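Long-range contacts in protein B (Streptococcus agalactiae, PDB 5H6I), which is the secreted CAMP factor, a pore-forming toxin with membrane-permeabilizing activity that is also classed among the bacterial Fc-binding proteins: residues 32-41 against 89-99; 44-55 against 99-110. One frame throughout, in Å; residues are numbered along the deposited sequence.

Interaction 1: residues 32-41 against 89-99; sequences VNSNNQAQQM and VYDLNSIGSRV
Met41 and Leu92 meet at the firm centre of this contact, where the first turns of helix 35-58 lie beside the start of helix 93-115. The two contribute about equally. The Met41 chain runs out extended to SD, which packs on the backbone of helix 93-115, 3.6 Å from Gly96 CA, and the bend at chi3 (-56°) turns Met41 CE to Leu92 CD1, 3.7 Å away. On its flank Ile95 offers CG2 to both SD and CE, while Val99 CG2 lies 4.2 Å from Met41 CB. Leu92, the N-cap residue of helix 93-115, pushes CD1 toward the opposite helix, near Ala38 CB and 3.2 Å from Ser34 O. Leu82 of helix 65-84 also touches Met41, so this part is closed in by a third helix.

Toward the chain start the packing thins. Gln37, its CG anti to the backbone N (chi1 -176°), slides past Leu92 in the opposite direction, and its NE2 comes within 3.4 Å of Leu92 CD1 without a polar partner across the contact. Farther out, Val32 and Val89, both exposed, reach toward each other tip to tip, Val32 CG2 to Val89 CG1 at 3.6 Å; Ser34 CB rests on the same Val89 methyl.

The axes of segments 35-41 and 93-99 approach to 11.0 Å. With no hydrogen bond between the segments, their cohesion must rest on fit of shape and on the shielding of Met41 and Leu92 from water, to which the exposed valine pair probably adds less.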
# COMPACT_ATOMS: atom_id res chain seq x y z
N VAL A 32 -26.56 -0.90 27.58
CA VAL A 32 -25.35 -1.41 28.21
C VAL A 32 -24.12 -0.74 27.58
O VAL A 32 -24.17 -0.27 26.44
CB VAL A 32 -25.27 -2.95 28.08
CG1 VAL A 32 -24.86 -3.36 26.68
CG2 VAL A 32 -24.31 -3.52 29.12
N ASN A 33 -23.03 -0.68 28.35
CA ASN A 33 -21.78 -0.10 27.86
C ASN A 33 -21.02 -1.03 26.93
O ASN A 33 -19.94 -0.65 26.45
CB ASN A 33 -20.90 0.30 29.05
CG ASN A 33 -21.41 1.52 29.78
OD1 ASN A 33 -22.30 2.22 29.30
ND2 ASN A 33 -20.85 1.79 30.95
N SER A 34 -21.53 -2.23 26.67
CA SER A 34 -20.90 -3.15 25.73
C SER A 34 -21.47 -3.03 24.33
O SER A 34 -20.74 -3.23 23.35
CB SER A 34 -21.05 -4.59 26.22
OG SER A 34 -20.65 -4.72 27.58
N ASN A 35 -22.76 -2.70 24.20
CA ASN A 35 -23.35 -2.54 22.88
C ASN A 35 -22.87 -1.26 22.21
O ASN A 35 -22.56 -1.26 21.01
CB ASN A 35 -24.88 -2.56 22.97
CG ASN A 35 -25.54 -2.57 21.60
OD1 ASN A 35 -25.34 -3.49 20.81
ND2 ASN A 35 -26.33 -1.54 21.32
N ASN A 36 -22.81 -0.16 22.97
CA ASN A 36 -22.25 1.08 22.42
C ASN A 36 -20.80 0.89 22.01
O ASN A 36 -20.36 1.39 20.98
CB ASN A 36 -22.38 2.21 23.44
CG ASN A 36 -21.45 3.37 23.14
OD1 ASN A 36 -20.36 3.47 23.71
ND2 ASN A 36 -21.86 4.25 22.24
N GLN A 37 -20.03 0.15 22.82
CA GLN A 37 -18.65 -0.16 22.46
C GLN A 37 -18.59 -1.03 21.21
O GLN A 37 -17.63 -0.94 20.44
CB GLN A 37 -17.94 -0.84 23.63
CG GLN A 37 -16.47 -1.12 23.39
CD GLN A 37 -15.75 -1.56 24.66
OE1 GLN A 37 -14.91 -0.83 25.19
NE2 GLN A 37 -16.09 -2.75 25.15
N ALA A 38 -19.61 -1.87 20.99
CA ALA A 38 -19.60 -2.75 19.83
C ALA A 38 -19.75 -1.97 18.53
O ALA A 38 -19.11 -2.30 17.52
CB ALA A 38 -20.71 -3.79 19.96
N GLN A 39 -20.58 -0.92 18.53
CA GLN A 39 -20.75 -0.13 17.31
C GLN A 39 -19.57 0.80 17.04
O GLN A 39 -19.40 1.23 15.90
CB GLN A 39 -22.04 0.68 17.37
CG GLN A 39 -22.58 0.95 18.76
CD GLN A 39 -23.78 1.88 18.75
OE1 GLN A 39 -24.23 2.33 17.70
NE2 GLN A 39 -24.32 2.16 19.94
N GLN A 40 -18.76 1.11 18.05
CA GLN A 40 -17.53 1.85 17.80
C GLN A 40 -16.58 1.04 16.93
O GLN A 40 -16.10 1.52 15.89
CB GLN A 40 -16.84 2.23 19.11
CG GLN A 40 -17.74 2.79 20.19
CD GLN A 40 -17.05 2.85 21.54
OE1 GLN A 40 -16.27 1.97 21.89
NE2 GLN A 40 -17.33 3.91 22.30
N MET A 41 -16.31 -0.20 17.33
CA MET A 41 -15.41 -1.06 16.56
C MET A 41 -16.01 -1.40 15.20
O MET A 41 -15.29 -1.53 14.21
CB MET A 41 -15.09 -2.32 17.35
CG MET A 41 -14.16 -2.09 18.52
SD MET A 41 -14.11 -3.49 19.65
CE MET A 41 -15.84 -3.67 20.05
N VAL A 89 -24.03 -9.14 24.59
CA VAL A 89 -23.36 -8.31 25.59
C VAL A 89 -22.24 -8.97 26.39
O VAL A 89 -22.39 -9.22 27.60
CB VAL A 89 -24.41 -7.71 26.54
CG1 VAL A 89 -23.75 -6.74 27.51
CG2 VAL A 89 -25.50 -7.01 25.74
N TYR A 90 -21.12 -9.25 25.74
CA TYR A 90 -20.06 -10.05 26.34
C TYR A 90 -18.75 -9.27 26.49
O TYR A 90 -18.71 -8.04 26.54
CB TYR A 90 -19.92 -11.28 25.43
CG TYR A 90 -19.33 -10.99 24.07
CD1 TYR A 90 -19.99 -10.17 23.16
CD2 TYR A 90 -18.12 -11.54 23.68
CE1 TYR A 90 -19.46 -9.90 21.91
CE2 TYR A 90 -17.58 -11.28 22.44
CZ TYR A 90 -18.25 -10.46 21.56
OH TYR A 90 -17.72 -10.20 20.32
N ASP A 91 -17.65 -10.02 26.57
CA ASP A 91 -16.32 -9.43 26.75
C ASP A 91 -15.78 -8.98 25.39
O ASP A 91 -15.59 -9.80 24.49
CB ASP A 91 -15.39 -10.45 27.40
CG ASP A 91 -13.97 -9.92 27.57
OD1 ASP A 91 -13.80 -8.69 27.68
OD2 ASP A 91 -13.03 -10.75 27.59
N LEU A 92 -15.53 -7.68 25.26
CA LEU A 92 -15.02 -7.10 24.02
C LEU A 92 -13.53 -6.81 24.08
O LEU A 92 -13.03 -5.99 23.30
CB LEU A 92 -15.79 -5.82 23.69
CG LEU A 92 -17.27 -5.97 23.33
CD1 LEU A 92 -17.86 -4.62 22.96
CD2 LEU A 92 -17.46 -6.96 22.19
N ASN A 93 -12.80 -7.46 24.99
CA ASN A 93 -11.38 -7.18 25.13
C ASN A 93 -10.57 -7.74 23.97
O ASN A 93 -9.81 -7.02 23.32
CB ASN A 93 -10.86 -7.74 26.46
CG ASN A 93 -9.38 -7.48 26.67
OD1 ASN A 93 -8.95 -6.34 26.80
ND2 ASN A 93 -8.60 -8.55 26.70
N SER A 94 -10.73 -9.04 23.69
CA SER A 94 -9.97 -9.66 22.61
C SER A 94 -10.39 -9.10 21.25
O SER A 94 -9.54 -8.89 20.38
CB SER A 94 -10.15 -11.18 22.64
OG SER A 94 -11.28 -11.57 21.89
N ILE A 95 -11.68 -8.84 21.07
CA ILE A 95 -12.15 -8.31 19.79
C ILE A 95 -11.62 -6.90 19.57
O ILE A 95 -11.44 -6.47 18.42
CB ILE A 95 -13.69 -8.36 19.72
CG1 ILE A 95 -14.16 -8.47 18.27
CG2 ILE A 95 -14.31 -7.15 20.40
CD1 ILE A 95 -13.88 -9.81 17.64
N GLY A 96 -11.34 -6.16 20.64
CA GLY A 96 -10.86 -4.80 20.53
C GLY A 96 -9.38 -4.74 20.23
O GLY A 96 -8.93 -3.88 19.45
N SER A 97 -8.60 -5.64 20.84
CA SER A 97 -7.17 -5.69 20.57
C SER A 97 -6.88 -6.08 19.13
O SER A 97 -5.85 -5.68 18.58
CB SER A 97 -6.49 -6.66 21.54
OG SER A 97 -6.86 -6.39 22.88
N ARG A 98 -7.77 -6.86 18.51
CA ARG A 98 -7.59 -7.20 17.10
C ARG A 98 -7.96 -6.04 16.19
O ARG A 98 -7.31 -5.83 15.16
CB ARG A 98 -8.43 -8.43 16.76
CG ARG A 98 -8.11 -9.64 17.62
CD ARG A 98 -9.07 -10.79 17.37
NE ARG A 98 -8.81 -11.92 18.26
CZ ARG A 98 -7.88 -12.84 18.05
NH1 ARG A 98 -7.12 -12.78 16.97
NH2 ARG A 98 -7.71 -13.83 18.92
N VAL A 99 -8.98 -5.27 16.56
CA VAL A 99 -9.36 -4.10 15.78
C VAL A 99 -8.28 -3.03 15.86
O VAL A 99 -7.94 -2.38 14.85
CB VAL A 99 -10.73 -3.57 16.24
CG1 VAL A 99 -10.99 -2.18 15.66
CG2 VAL A 99 -11.83 -4.53 15.83

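Interaction 2: residues 44-55 against 99-110; sequences KLDQDSIQLRNI and VEALTDVIEAIT
Lys44 makes the one hydrogen bond between the two segments, from NZ to Thr103 OG1 at 2.9 Å. The same ammonium group forms a salt bridge to Asp48 OD1, 2.7 Å away and one turn along its own helix. Bends at chi2 and chi4 curl the lysine chain back to reach both partners, and on the way its CG brushes Val99 CG1. Asp48 is largely buried, and the nearby ammonium group would probably favour its charged form.

Two side chains pack as knobs into holes. Asp48 sits among Val99, Leu102, Thr103 and Ile106, its OD2 lying 3.8 Å from Leu102 CB. In return Ile106 fills the hole formed by Asp48, Gln51, Leu52 and Ile55, and its three outer carbons divide the work: CD1 faces Asp48, CG1 meets Leu52 CD2 at 3.7 Å, and CG2 lies 3.4 Å from Gln51 NE2. With Ile106 CG1 beside the backbone N (chi1 -60°) and CG2 anti to it, the two branches spread between Leu52 and Gln51.

Purely apolar contacts lie at both ends. Leu45 crosses Val99 and Leu102 at about a right angle, its CD2 being 3.7 Å from Val99 CG2. At the other end Ile55 CG2 meets Ile109 CG2 at 3.6 Å.

The axes of segments 44-55 and 99-110 run in the same direction, inclined by 24°, and approach to 10.3 Å. Helix 65-84 packs against both, touching Leu45 and Leu52 as well as Leu102 and Ile109. Ala101, Val105 and Ala108 turn instead to helix 121-139, and Ala101 and Ala108 also touch helix 145-163, which places helix 93-115 inside an all-helical bundle.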
# COMPACT_ATOMS: atom_id res chain seq x y z
N LYS A 44 -15.25 1.47 13.28
CA LYS A 44 -13.81 1.48 13.05
C LYS A 44 -13.41 0.46 11.99
O LYS A 44 -12.51 0.71 11.18
CB LYS A 44 -13.07 1.21 14.36
CG LYS A 44 -11.56 1.34 14.25
CD LYS A 44 -11.14 2.79 14.02
CE LYS A 44 -9.63 2.92 13.95
NZ LYS A 44 -9.06 2.22 12.77
N LEU A 45 -14.08 -0.70 11.98
CA LEU A 45 -13.78 -1.71 10.96
C LEU A 45 -14.21 -1.24 9.58
O LEU A 45 -13.65 -1.70 8.57
CB LEU A 45 -14.46 -3.03 11.32
CG LEU A 45 -13.84 -3.79 12.50
CD1 LEU A 45 -14.71 -4.97 12.90
CD2 LEU A 45 -12.43 -4.26 12.16
N ASP A 46 -15.19 -0.35 9.50
CA ASP A 46 -15.56 0.24 8.21
C ASP A 46 -14.55 1.27 7.75
O ASP A 46 -14.32 1.42 6.55
CB ASP A 46 -16.96 0.87 8.30
CG ASP A 46 -18.06 -0.16 8.19
OD1 ASP A 46 -17.74 -1.36 8.05
OD2 ASP A 46 -19.25 0.23 8.24
N GLN A 47 -13.93 2.00 8.69
CA GLN A 47 -12.85 2.91 8.33
C GLN A 47 -11.65 2.13 7.80
O GLN A 47 -11.01 2.54 6.82
CB GLN A 47 -12.45 3.76 9.54
CG GLN A 47 -11.17 4.55 9.36
CD GLN A 47 -10.74 5.27 10.62
OE1 GLN A 47 -11.45 5.25 11.63
NE2 GLN A 47 -9.58 5.91 10.58
N ASP A 48 -11.33 1.00 8.44
CA ASP A 48 -10.22 0.18 7.96
C ASP A 48 -10.56 -0.49 6.64
O ASP A 48 -9.69 -0.61 5.76
CB ASP A 48 -9.86 -0.87 9.01
CG ASP A 48 -9.54 -0.26 10.36
OD1 ASP A 48 -9.21 0.94 10.41
OD2 ASP A 48 -9.61 -0.99 11.38
N SER A 49 -11.81 -0.94 6.47
CA SER A 49 -12.20 -1.60 5.23
C SER A 49 -12.06 -0.66 4.04
O SER A 49 -11.64 -1.08 2.96
CB SER A 49 -13.64 -2.11 5.34
OG SER A 49 -13.97 -2.92 4.22
N ILE A 50 -12.40 0.62 4.23
CA ILE A 50 -12.21 1.60 3.16
C ILE A 50 -10.73 1.93 3.00
O ILE A 50 -10.23 2.08 1.88
CB ILE A 50 -13.05 2.86 3.44
CG1 ILE A 50 -14.54 2.53 3.34
CG2 ILE A 50 -12.69 3.98 2.48
CD1 ILE A 50 -14.95 1.97 1.99
N GLN A 51 -10.01 2.05 4.12
CA GLN A 51 -8.59 2.36 4.05
C GLN A 51 -7.78 1.21 3.45
O GLN A 51 -6.77 1.45 2.79
CB GLN A 51 -8.06 2.71 5.44
CG GLN A 51 -6.75 3.47 5.44
CD GLN A 51 -6.57 4.31 6.69
OE1 GLN A 51 -7.47 4.41 7.52
NE2 GLN A 51 -5.40 4.93 6.82
N LEU A 52 -8.22 -0.03 3.66
CA LEU A 52 -7.45 -1.17 3.17
C LEU A 52 -7.74 -1.48 1.70
O LEU A 52 -6.87 -2.02 1.01
CB LEU A 52 -7.72 -2.40 4.03
CG LEU A 52 -6.99 -2.44 5.38
CD1 LEU A 52 -7.54 -3.56 6.25
CD2 LEU A 52 -5.49 -2.60 5.18
N ARG A 53 -8.94 -1.17 1.22
CA ARG A 53 -9.23 -1.39 -0.20
C ARG A 53 -8.52 -0.35 -1.07
O ARG A 53 -8.16 -0.65 -2.21
CB ARG A 53 -10.73 -1.38 -0.45
CG ARG A 53 -11.45 -0.10 -0.05
CD ARG A 53 -11.71 0.80 -1.25
NE ARG A 53 -12.82 1.72 -1.01
CZ ARG A 53 -13.01 2.85 -1.67
NH1 ARG A 53 -12.15 3.22 -2.62
NH2 ARG A 53 -14.05 3.63 -1.39
N ASN A 54 -8.33 0.87 -0.55
CA ASN A 54 -7.49 1.84 -1.24
C ASN A 54 -6.06 1.34 -1.35
O ASN A 54 -5.44 1.41 -2.42
CB ASN A 54 -7.53 3.18 -0.50
CG ASN A 54 -8.89 3.85 -0.57
OD1 ASN A 54 -9.61 3.72 -1.56
ND2 ASN A 54 -9.24 4.57 0.49
N ILE A 55 -5.52 0.82 -0.25
CA ILE A 55 -4.17 0.28 -0.25
C ILE A 55 -4.08 -0.96 -1.13
O ILE A 55 -3.04 -1.22 -1.74
CB ILE A 55 -3.73 -0.02 1.20
CG1 ILE A 55 -3.61 1.28 2.00
CG2 ILE A 55 -2.42 -0.79 1.23
CD1 ILE A 55 -3.23 1.08 3.45
N VAL A 99 -8.98 -5.27 16.56
CA VAL A 99 -9.36 -4.10 15.78
C VAL A 99 -8.28 -3.03 15.86
O VAL A 99 -7.94 -2.38 14.85
CB VAL A 99 -10.73 -3.57 16.24
CG1 VAL A 99 -10.99 -2.18 15.66
CG2 VAL A 99 -11.83 -4.53 15.83
N GLU A 100 -7.71 -2.82 17.05
CA GLU A 100 -6.66 -1.83 17.20
C GLU A 100 -5.41 -2.21 16.42
O GLU A 100 -4.75 -1.35 15.82
CB GLU A 100 -6.32 -1.64 18.68
CG GLU A 100 -7.43 -0.99 19.50
CD GLU A 100 -7.25 -1.19 20.99
OE1 GLU A 100 -6.46 -2.09 21.37
OE2 GLU A 100 -7.89 -0.46 21.77
N ALA A 101 -5.06 -3.50 16.42
CA ALA A 101 -3.88 -3.96 15.70
C ALA A 101 -4.02 -3.78 14.19
O ALA A 101 -3.01 -3.77 13.48
CB ALA A 101 -3.58 -5.42 16.03
N LEU A 102 -5.25 -3.64 13.68
CA LEU A 102 -5.43 -3.35 12.27
C LEU A 102 -4.97 -1.94 11.92
O LEU A 102 -4.52 -1.70 10.80
CB LEU A 102 -6.89 -3.55 11.87
CG LEU A 102 -7.31 -5.00 11.60
CD1 LEU A 102 -8.81 -5.10 11.41
CD2 LEU A 102 -6.57 -5.55 10.39
N THR A 103 -5.09 -1.00 12.86
CA THR A 103 -4.54 0.33 12.64
C THR A 103 -3.02 0.29 12.57
O THR A 103 -2.41 1.01 11.78
CB THR A 103 -5.01 1.28 13.74
OG1 THR A 103 -6.44 1.37 13.73
CG2 THR A 103 -4.43 2.68 13.54
N ASP A 104 -2.40 -0.56 13.39
CA ASP A 104 -0.96 -0.75 13.31
C ASP A 104 -0.56 -1.43 12.00
O ASP A 104 0.53 -1.17 11.48
CB ASP A 104 -0.46 -1.55 14.51
CG ASP A 104 -0.64 -0.82 15.82
OD1 ASP A 104 0.06 0.19 16.04
OD2 ASP A 104 -1.50 -1.25 16.63
N VAL A 105 -1.42 -2.30 11.48
CA VAL A 105 -1.17 -2.89 10.16
C VAL A 105 -1.18 -1.81 9.09
O VAL A 105 -0.25 -1.71 8.28
CB VAL A 105 -2.21 -3.99 9.86
CG1 VAL A 105 -2.23 -4.31 8.37
CG2 VAL A 105 -1.92 -5.24 10.67
N ILE A 106 -2.22 -0.98 9.09
CA ILE A 106 -2.32 0.09 8.10
C ILE A 106 -1.17 1.08 8.26
O ILE A 106 -0.58 1.53 7.27
CB ILE A 106 -3.69 0.79 8.21
CG1 ILE A 106 -4.82 -0.21 7.97
CG2 ILE A 106 -3.78 1.95 7.23
CD1 ILE A 106 -6.20 0.33 8.31
N GLU A 107 -0.83 1.43 9.50
CA GLU A 107 0.24 2.39 9.74
C GLU A 107 1.58 1.87 9.24
O GLU A 107 2.41 2.64 8.75
CB GLU A 107 0.32 2.74 11.22
CG GLU A 107 -0.36 4.05 11.59
CD GLU A 107 -0.69 4.14 13.07
OE1 GLU A 107 -1.72 4.76 13.41
OE2 GLU A 107 0.07 3.58 13.88
N ALA A 108 1.81 0.56 9.36
CA ALA A 108 3.05 -0.01 8.86
C ALA A 108 3.11 0.02 7.34
O ALA A 108 4.20 0.16 6.76
CB ALA A 108 3.21 -1.45 9.36
N ILE A 109 1.96 -0.09 6.67
CA ILE A 109 1.96 -0.09 5.21
C ILE A 109 2.21 1.32 4.67
O ILE A 109 3.00 1.50 3.74
CB ILE A 109 0.64 -0.67 4.68
CG1 ILE A 109 0.49 -2.12 5.13
CG2 ILE A 109 0.59 -0.57 3.16
CD1 ILE A 109 -0.94 -2.57 5.28
N THR A 110 1.55 2.32 5.25
CA THR A 110 1.82 3.70 4.85
C THR A 110 3.24 4.12 5.21
O THR A 110 3.83 4.96 4.52
CB THR A 110 0.81 4.65 5.49
OG1 THR A 110 1.17 4.88 6.86
CG2 THR A 110 -0.60 4.09 5.41

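In the fold
Interactions 1 and 2 are successive sections of one interface between helix 35-58 and helix 93-115, with centres 18 Å apart. Val99 belongs to both: its CG2 faces Met41 in interaction 1 and Leu45 in interaction 2, carrying the apolar packing from one section into the next. Interaction 1 lies at the outer end of the bundle, about 28 Å from the centre of the chain, whereas interaction 2 is about 10 Å from it and adds the polar cluster of Lys44, Asp48 and Thr103. Helix 65-84, which lies between the two helices in sequence, backs both sections. Segments 89-99 and 99-110 fall within the region assigned to binding the IgG constant region.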